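Local coordinates for conserved protein (Geobacillus kaustophilus, PDB 2PCS) that is of unknown function but, as a CoxG-family member of the Bet v 1-like clan, probably binds a small ligand between its curved sheet and long helix, at residues K30-C35 with S136-K141; G34-E39 with D49-I54; G59-I64 with G84-V89. All blocks are in the same frame, centred on the assembly; numbering follows the deposited sequence.

Contact 1: residues K30-C35 with S136-K141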
loop_
_atom_site.group_PDB
_atom_site.type_symbol
_atom_site.label_atom_id
_atom_site.label_comp_id
_atom_site.label_asym_id
_atom_site.label_seq_id
_atom_site.Cartn_x
_atom_site.Cartn_y
_atom_site.Cartn_z
ATOM N N LYS A 30 -10.361 -3.728 2.919
ATOM C CA LYS A 30 -10.178 -4.812 3.832
ATOM C C LYS A 30 -8.727 -5.086 4.122
ATOM O O LYS A 30 -8.395 -5.445 5.238
ATOM C CB LYS A 30 -10.834 -6.065 3.248
ATOM C CG LYS A 30 -12.275 -6.294 3.709
ATOM C CD LYS A 30 -13.182 -7.052 2.674
ATOM C CE LYS A 30 -14.553 -7.384 3.355
ATOM N NZ LYS A 30 -15.670 -7.814 2.418
ATOM N N CYS A 31 -7.847 -4.934 3.136
ATOM C CA CYS A 31 -6.395 -5.232 3.352
ATOM C C CYS A 31 -5.518 -4.068 3.849
ATOM O O CYS A 31 -4.382 -4.290 4.262
ATOM C CB CYS A 31 -5.775 -5.873 2.108
ATOM S SG CYS A 31 -6.678 -7.334 1.504
ATOM N N ILE A 32 -6.008 -2.831 3.779
ATOM C CA ILE A 32 -5.230 -1.662 4.263
ATOM C C ILE A 32 -5.508 -1.577 5.725
ATOM O O ILE A 32 -6.658 -1.551 6.133
ATOM C CB ILE A 32 -5.693 -0.331 3.630
ATOM C CG1 ILE A 32 -5.311 -0.272 2.151
ATOM C CG2 ILE A 32 -5.142 0.881 4.375
ATOM C CD1 ILE A 32 -6.114 0.781 1.379
ATOM N N MET A 33 -4.483 -1.517 6.540
ATOM C CA MET A 33 -4.770 -1.482 7.967
ATOM C C MET A 33 -5.372 -0.164 8.428
ATOM O O MET A 33 -4.894 0.913 8.074
ATOM C CB MET A 33 -3.531 -1.789 8.778
ATOM C CG MET A 33 -3.812 -2.770 9.932
ATOM S SD MET A 33 -2.706 -2.291 11.220
ATOM C CE MET A 33 -1.130 -2.880 10.624
ATOM N N GLY A 34 -6.427 -0.255 9.219
ATOM C CA GLY A 34 -7.040 0.946 9.757
ATOM C C GLY A 34 -8.109 1.502 8.851
ATOM O O GLY A 34 -8.855 2.412 9.240
ATOM N N CYS A 35 -8.194 0.950 7.643
ATOM C CA CYS A 35 -9.104 1.448 6.645
ATOM C C CYS A 35 -10.545 1.072 6.963
ATOM O O CYS A 35 -10.889 -0.097 7.009
ATOM C CB CYS A 35 -8.702 1.014 5.251
ATOM S SG CYS A 35 -9.588 1.972 4.014
ATOM N N SER A 136 3.962 -5.120 4.732
ATOM C CA SER A 136 3.848 -6.591 5.000
ATOM C C SER A 136 2.436 -7.055 5.359
ATOM O O SER A 136 1.963 -8.085 4.845
ATOM C CB SER A 136 4.770 -7.059 6.110
ATOM O OG SER A 136 6.063 -6.551 5.906
ATOM N N ASP A 137 1.768 -6.294 6.223
ATOM C CA ASP A 137 0.427 -6.609 6.609
ATOM C C ASP A 137 -0.582 -6.516 5.460
ATOM O O ASP A 137 -1.552 -7.308 5.361
ATOM C CB ASP A 137 -0.030 -5.691 7.745
ATOM C CG ASP A 137 -1.397 -6.114 8.277
ATOM O OD1 ASP A 137 -1.459 -7.211 8.898
ATOM O OD2 ASP A 137 -2.401 -5.408 8.000
ATOM N N PHE A 138 -0.362 -5.541 4.579
ATOM C CA PHE A 138 -1.182 -5.454 3.356
ATOM C C PHE A 138 -0.928 -6.665 2.440
ATOM O O PHE A 138 -1.852 -7.298 1.942
ATOM C CB PHE A 138 -0.866 -4.159 2.624
ATOM C CG PHE A 138 -1.538 -4.047 1.284
ATOM C CD1 PHE A 138 -2.892 -3.671 1.178
ATOM C CD2 PHE A 138 -0.830 -4.320 0.125
ATOM C CE1 PHE A 138 -3.504 -3.564 -0.058
ATOM C CE2 PHE A 138 -1.458 -4.196 -1.120
ATOM C CZ PHE A 138 -2.761 -3.792 -1.221
ATOM N N PHE A 139 0.330 -6.972 2.199
ATOM C CA PHE A 139 0.623 -8.086 1.298
ATOM C C PHE A 139 0.170 -9.430 1.904
ATOM O O PHE A 139 -0.222 -10.348 1.173
ATOM C CB PHE A 139 2.086 -8.067 0.865
ATOM C CG PHE A 139 2.376 -7.021 -0.159
ATOM C CD1 PHE A 139 3.495 -6.226 -0.060
ATOM C CD2 PHE A 139 1.511 -6.821 -1.211
ATOM C CE1 PHE A 139 3.755 -5.225 -1.005
ATOM C CE2 PHE A 139 1.749 -5.818 -2.163
ATOM C CZ PHE A 139 2.879 -5.013 -2.044
ATOM N N LYS A 140 0.145 -9.484 3.251
ATOM C CA LYS A 140 -0.329 -10.648 4.002
ATOM C C LYS A 140 -1.806 -10.837 3.770
ATOM O O LYS A 140 -2.254 -11.951 3.544
ATOM C CB LYS A 140 -0.057 -10.475 5.505
ATOM C CG LYS A 140 -0.604 -11.606 6.380
ATOM C CD LYS A 140 -0.774 -11.231 7.854
ATOM C CE LYS A 140 -1.544 -12.369 8.618
ATOM N NZ LYS A 140 -1.550 -12.150 10.137
ATOM N N LYS A 141 -2.590 -9.764 3.827
ATOM C CA LYS A 141 -4.036 -9.955 3.688
ATOM C C LYS A 141 -4.417 -10.178 2.238
ATOM O O LYS A 141 -5.408 -10.866 1.949
ATOM C CB LYS A 141 -4.839 -8.811 4.315
ATOM C CG LYS A 141 -4.784 -8.734 5.858
ATOM C CD LYS A 141 -4.765 -7.279 6.310
ATOM C CE LYS A 141 -5.516 -6.965 7.618
ATOM N NZ LYS A 141 -5.674 -5.439 7.780
#
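Cys-31 and Phe-138 bring the two backbones together, their CA atoms 5.2 Å apart, where the end of helix 25-31 meets the flank of helix 124-148. Ile-32 is the first residue to leave helical backbone angles, and a type II beta turn from Ile-32 to Cys-35 then carries the chain off. Gly-34 sits in this turn with a positive phi of 89°, where a CB would press on the carbonyl O of Met-33. The carbonyl of Cys-31 is the main backbone group at the interface: its O receives a CA-H...O contact from Phe-138 CA at 3.5 Å and also lies at the edge of the Phe-138 ring, beside CD1. With CG anti to the backbone N (chi1 174°), the phenylalanine lays that edge against the departing chain, CD1 reaching Cys-31 CB at 3.7 Å. On the next turn of the long helix, Lys-141 CB packs 3.7 Å from Cys-31 SG. Bends at chi2 and chi3 lead the rest of the lysine past Cys-31 O, and NZ comes to Asp-137 OD2 at 3.3 Å, a salt bridge whose hydrogen bond is weak. Met-33 crosses both charged side chains at about a right angle, its CG 3.6 Å from Asp-137 OD2, and so lays hydrocarbon against the ion pair. Around this junction, Cys-31 also touches Ile-142, and Met-33 touches Leu-133 and Leu-134, all on the long helix. Phe-138 rests on Leu-28 of helix 25-31 about 4 Å from a bound unidentified ligand, while Ile-32 reaches Leu-50 on strand 45-52.

Contact 2: residues G34-E39 with D49-I54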
loop_
_atom_site.group_PDB
_atom_site.type_symbol
_atom_site.label_atom_id
_atom_site.label_comp_id
_atom_site.label_asym_id
_atom_site.label_seq_id
_atom_site.Cartn_x
_atom_site.Cartn_y
_atom_site.Cartn_z
ATOM N N GLY A 34 -6.427 -0.255 9.219
ATOM C CA GLY A 34 -7.040 0.946 9.757
ATOM C C GLY A 34 -8.109 1.502 8.851
ATOM O O GLY A 34 -8.855 2.412 9.240
ATOM N N CYS A 35 -8.194 0.950 7.643
ATOM C CA CYS A 35 -9.104 1.448 6.645
ATOM C C CYS A 35 -10.545 1.072 6.963
ATOM O O CYS A 35 -10.889 -0.097 7.009
ATOM C CB CYS A 35 -8.702 1.014 5.251
ATOM S SG CYS A 35 -9.588 1.972 4.014
ATOM N N LYS A 36 -11.354 2.098 7.229
ATOM C CA LYS A 36 -12.755 1.940 7.605
ATOM C C LYS A 36 -13.580 2.002 6.337
ATOM O O LYS A 36 -14.479 1.181 6.138
ATOM C CB LYS A 36 -13.195 3.041 8.568
ATOM C CG LYS A 36 -13.153 2.690 10.061
ATOM C CD LYS A 36 -14.188 3.592 10.823
ATOM C CE LYS A 36 -14.747 2.992 12.148
ATOM N NZ LYS A 36 -15.872 3.864 12.660
ATOM N N SER A 37 -13.252 2.961 5.466
ATOM C CA SER A 37 -13.846 3.026 4.132
ATOM C C SER A 37 -12.888 3.588 3.078
ATOM O O SER A 37 -12.045 4.446 3.387
ATOM C CB SER A 37 -15.127 3.854 4.161
ATOM O OG SER A 37 -14.975 4.959 5.031
ATOM N N LEU A 38 -13.025 3.065 1.850
ATOM C CA LEU A 38 -12.444 3.634 0.632
ATOM C C LEU A 38 -13.587 4.109 -0.237
ATOM O O LEU A 38 -14.297 3.294 -0.810
ATOM C CB LEU A 38 -11.654 2.589 -0.166
ATOM C CG LEU A 38 -10.130 2.629 -0.316
ATOM C CD1 LEU A 38 -9.686 1.585 -1.336
ATOM C CD2 LEU A 38 -9.600 4.002 -0.713
ATOM N N GLU A 39 -13.757 5.417 -0.346
ATOM C CA GLU A 39 -14.781 6.001 -1.202
ATOM C C GLU A 39 -14.165 6.502 -2.510
ATOM O O GLU A 39 -13.234 7.321 -2.510
ATOM C CB GLU A 39 -15.489 7.156 -0.464
ATOM C CG GLU A 39 -16.753 7.707 -1.128
ATOM C CD GLU A 39 -17.052 9.194 -0.788
ATOM O OE1 GLU A 39 -16.411 9.766 0.141
ATOM O OE2 GLU A 39 -17.937 9.792 -1.469
ATOM N N ASP A 49 -10.615 6.629 4.937
ATOM C CA ASP A 49 -10.727 7.019 6.350
ATOM C C ASP A 49 -9.888 6.011 7.160
ATOM O O ASP A 49 -10.284 4.857 7.311
ATOM C CB ASP A 49 -12.213 7.018 6.776
ATOM C CG ASP A 49 -12.412 7.045 8.332
ATOM O OD1 ASP A 49 -11.629 7.719 9.061
ATOM O OD2 ASP A 49 -13.378 6.402 8.820
ATOM N N LEU A 50 -8.714 6.426 7.621
ATOM C CA LEU A 50 -7.798 5.481 8.300
ATOM C C LEU A 50 -7.758 5.707 9.813
ATOM O O LEU A 50 -7.493 6.816 10.289
ATOM C CB LEU A 50 -6.374 5.552 7.712
ATOM C CG LEU A 50 -6.258 5.296 6.212
ATOM C CD1 LEU A 50 -4.921 5.737 5.647
ATOM C CD2 LEU A 50 -6.501 3.871 5.884
ATOM N N GLN A 51 -8.037 4.660 10.569
ATOM C CA GLN A 51 -7.840 4.731 12.010
ATOM C C GLN A 51 -6.731 3.786 12.405
ATOM O O GLN A 51 -6.910 2.595 12.511
ATOM C CB GLN A 51 -9.161 4.510 12.777
ATOM C CG GLN A 51 -10.157 5.640 12.464
ATOM C CD GLN A 51 -11.542 5.449 13.041
ATOM O OE1 GLN A 51 -11.725 4.751 14.044
ATOM N NE2 GLN A 51 -12.537 6.099 12.415
ATOM N N ILE A 52 -5.562 4.349 12.600
ATOM C CA ILE A 52 -4.392 3.559 12.799
ATOM C C ILE A 52 -4.069 3.468 14.288
ATOM O O ILE A 52 -3.804 4.499 14.945
ATOM C CB ILE A 52 -3.252 4.117 11.951
ATOM C CG1 ILE A 52 -3.560 3.809 10.471
ATOM C CG2 ILE A 52 -1.920 3.498 12.367
ATOM C CD1 ILE A 52 -3.180 4.918 9.526
ATOM N N GLY A 53 -4.118 2.226 14.798
ATOM C CA GLY A 53 -3.878 1.899 16.206
ATOM C C GLY A 53 -2.411 1.721 16.600
ATOM O O GLY A 53 -2.074 1.817 17.775
ATOM N N ILE A 54 -1.528 1.481 15.636
ATOM C CA ILE A 54 -0.123 1.303 15.966
ATOM C C ILE A 54 0.280 2.484 16.814
ATOM O O ILE A 54 0.297 3.610 16.329
ATOM C CB ILE A 54 0.794 1.261 14.722
ATOM C CG1 ILE A 54 0.461 0.065 13.850
ATOM C CG2 ILE A 54 2.241 1.152 15.127
ATOM C CD1 ILE A 54 1.083 0.179 12.451
#
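Gly-34 to Ser-37 run against Asp-49 to Gln-51 as the two arms of the beta hairpin formed by strands 35-42 and 45-52, at one edge of the antiparallel sheet. Three backbone bonds join them: Gln-51 N donates to Gly-34 O at 2.7 Å, Lys-36 N to Asp-49 O at 3.0 Å and Asp-49 N to Ser-37 O at 3.0 Å. Lys-36 and Ser-37 thus share Asp-49 as their opposite residue, which has the form of a classic beta bulge and marks the corner the chain turns at Lys-36. From this corner the lysine side chain runs beside Asp-49, pointing the same way. Its CB starts 3.4 Å from Asp-49 OD2, CG passes the same oxygen, and CD has two polar groups on one side, 3.5 Å from Asp-49 OD2 and 3.4 Å from Gln-51 NE2. CE lies along the Gln-51 amide, near both NE2 and OE1. NZ finishes beyond, 5.2 Å from Asp-49 OD2, too far for a salt bridge but close enough that the opposite charges probably attract. With CG beside the backbone N (chi1 -64°) and the chain extended beyond it, the Gln-51 amide reaches across the lysine; an alanine here would probably leave CD and CE without the amide they lie against and let the end of the lysine swing more freely. Gly-34 has no room for a side chain, since a CB would collide with Gln-51 O. On the face carrying Cys-35 and Leu-50 the contact is purely apolar, with Leu-50 CD2 set 3.6 Å from Cys-35 CA.

Contact 3: residues G59-I64 with G84-V89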
loop_
_atom_site.group_PDB
_atom_site.type_symbol
_atom_site.label_atom_id
_atom_site.label_comp_id
_atom_site.label_asym_id
_atom_site.label_seq_id
_atom_site.Cartn_x
_atom_site.Cartn_y
_atom_site.Cartn_z
ATOM N N GLY A 59 -3.457 7.434 15.559
ATOM C CA GLY A 59 -4.069 8.599 14.954
ATOM C C GLY A 59 -5.129 8.240 13.918
ATOM O O GLY A 59 -5.253 7.057 13.492
ATOM N N LYS A 60 -5.909 9.271 13.575
ATOM C CA LYS A 60 -6.906 9.233 12.542
ATOM C C LYS A 60 -6.419 10.085 11.382
ATOM O O LYS A 60 -5.901 11.196 11.541
ATOM C CB LYS A 60 -8.248 9.698 13.082
ATOM C CG LYS A 60 -8.844 8.634 14.043
ATOM C CD LYS A 60 -10.174 9.038 14.772
ATOM C CE LYS A 60 -10.425 8.077 15.980
ATOM N NZ LYS A 60 -11.865 8.047 16.496
ATOM N N TYR A 61 -6.512 9.522 10.193
ATOM C CA TYR A 61 -5.931 10.185 9.044
ATOM C C TYR A 61 -6.914 10.061 7.957
ATOM O O TYR A 61 -7.605 9.070 7.901
ATOM C CB TYR A 61 -4.646 9.487 8.609
ATOM C CG TYR A 61 -3.562 9.411 9.628
ATOM C CD1 TYR A 61 -2.542 10.318 9.604
ATOM C CD2 TYR A 61 -3.563 8.416 10.627
ATOM C CE1 TYR A 61 -1.489 10.248 10.494
ATOM C CE2 TYR A 61 -2.515 8.335 11.560
ATOM C CZ TYR A 61 -1.463 9.246 11.460
ATOM O OH TYR A 61 -0.410 9.226 12.363
ATOM N N ASP A 62 -6.974 11.077 7.113
ATOM C CA ASP A 62 -7.658 10.983 5.819
ATOM C C ASP A 62 -6.608 10.948 4.728
ATOM O O ASP A 62 -5.607 11.654 4.812
ATOM C CB ASP A 62 -8.633 12.144 5.611
ATOM C CG ASP A 62 -9.829 12.049 6.556
ATOM O OD1 ASP A 62 -10.076 12.998 7.323
ATOM O OD2 ASP A 62 -10.496 10.990 6.593
ATOM N N ALA A 63 -6.837 10.101 3.720
ATOM C CA ALA A 63 -5.858 9.873 2.679
ATOM C C ALA A 63 -6.548 9.963 1.368
ATOM O O ALA A 63 -7.604 9.382 1.217
ATOM C CB ALA A 63 -5.220 8.446 2.835
ATOM N N ILE A 64 -5.956 10.692 0.427
ATOM C CA ILE A 64 -6.341 10.592 -0.975
ATOM C C ILE A 64 -5.383 9.605 -1.678
ATOM O O ILE A 64 -4.168 9.762 -1.639
ATOM C CB ILE A 64 -6.349 11.967 -1.740
ATOM C CG1 ILE A 64 -7.204 13.060 -1.037
ATOM C CG2 ILE A 64 -6.843 11.770 -3.154
ATOM C CD1 ILE A 64 -8.584 12.609 -0.596
ATOM N N GLY A 84 -3.456 14.047 9.126
ATOM C CA GLY A 84 -4.212 13.900 10.339
ATOM C C GLY A 84 -3.596 14.665 11.482
ATOM O O GLY A 84 -2.581 15.373 11.342
ATOM N N GLY A 85 -4.216 14.502 12.641
ATOM C CA GLY A 85 -3.712 15.014 13.912
ATOM C C GLY A 85 -2.238 14.881 14.051
ATOM O O GLY A 85 -1.588 15.895 14.216
ATOM N N PRO A 86 -1.686 13.630 13.950
ATOM C CA PRO A 86 -0.236 13.425 14.175
ATOM C C PRO A 86 0.665 13.912 13.075
ATOM O O PRO A 86 1.891 14.024 13.290
ATOM C CB PRO A 86 -0.088 11.905 14.403
ATOM C CG PRO A 86 -1.546 11.344 14.484
ATOM C CD PRO A 86 -2.381 12.353 13.688
ATOM N N GLY A 87 0.111 14.257 11.919
ATOM C CA GLY A 87 0.949 14.846 10.865
ATOM C C GLY A 87 0.509 14.410 9.477
ATOM O O GLY A 87 -0.645 14.032 9.260
ATOM N N PHE A 88 1.415 14.511 8.520
ATOM C CA PHE A 88 1.064 14.233 7.145
ATOM C C PHE A 88 2.158 13.400 6.378
ATOM O O PHE A 88 3.368 13.326 6.781
ATOM C CB PHE A 88 0.709 15.535 6.387
ATOM C CG PHE A 88 1.880 16.431 6.163
ATOM C CD1 PHE A 88 2.290 17.304 7.152
ATOM C CD2 PHE A 88 2.606 16.346 5.005
ATOM C CE1 PHE A 88 3.352 18.139 6.974
ATOM C CE2 PHE A 88 3.717 17.180 4.797
ATOM C CZ PHE A 88 4.089 18.110 5.776
ATOM N N VAL A 89 1.689 12.860 5.247
ATOM C CA VAL A 89 2.414 11.966 4.330
ATOM C C VAL A 89 2.063 12.277 2.850
ATOM O O VAL A 89 0.927 12.102 2.414
ATOM C CB VAL A 89 2.004 10.468 4.562
ATOM C CG1 VAL A 89 2.783 9.573 3.634
ATOM C CG2 VAL A 89 2.283 10.018 6.016
#
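A first torsion of -59° brings the phenol end of Tyr-61 up to Pro-86, with CG anti to the carbonyl carbon and beside the backbone N, while the proline, at phi -74° in a type I turn, advances from the other direction. They meet at the hydroxyl: Pro-86 CG lies 3.7 Å from Tyr-61 CZ and 3.2 Å from Tyr-61 OH, with Pro-86 CB also close to the oxygen. The hydroxyl is bonded to Val-57 O, which helps to fix the ring against the proline. At the ring edge, near its plane, stands Gly-87 O. That carbonyl is already committed, accepting Gly-84 N at 2.8 Å, and Gly-87 N returns a bond to Gly-84 O at 3.0 Å. Pairing in both directions closes the turn and probably keeps Pro-86 against the phenol end. Between the strands the backbones come very near: Gly-84 CA makes a CA-H...O contact with Lys-60 O at 3.4 Å, where a CB would clash with that oxygen and with the ring. Gly-59 likewise leaves space for the proline, its CA 3.8 Å from Pro-86 CG. The Tyr-61 side chain is also about 4 Å from a bound unidentified ligand. Strands 75-84 and 87-99 are thus joined in a tight beta hairpin with a two-residue loop (Gly-85, Pro-86), closed by its type I turn and packed on a tyrosine of the neighbouring strand.

Contacts 1 and 2 are surface contacts, while contact 3 is partly buried, although farthest from the chain centre. Contacts 1 and 2 share Gly-34 and Cys-35 and touch directly, Ile-32 CG2 packing 3.6 Å from Leu-50 CD2. Contacts 2 and 3 belong to one sheet: Leu-50 O and Tyr-61 N, 2.9 Å apart, probably bond neighbouring strands. Contacts 1 and 3, their centres about 17 Å apart, do not touch, yet the Phe-138, Leu-50 and Tyr-61 side chains each lie about 4 Å from a bound unidentified ligand. Chemistry follows place: a helix end and turn packed on the long helix beside an ion pair, backbone pairing at the sheet edge, and aromatic-proline packing at a hairpin turn.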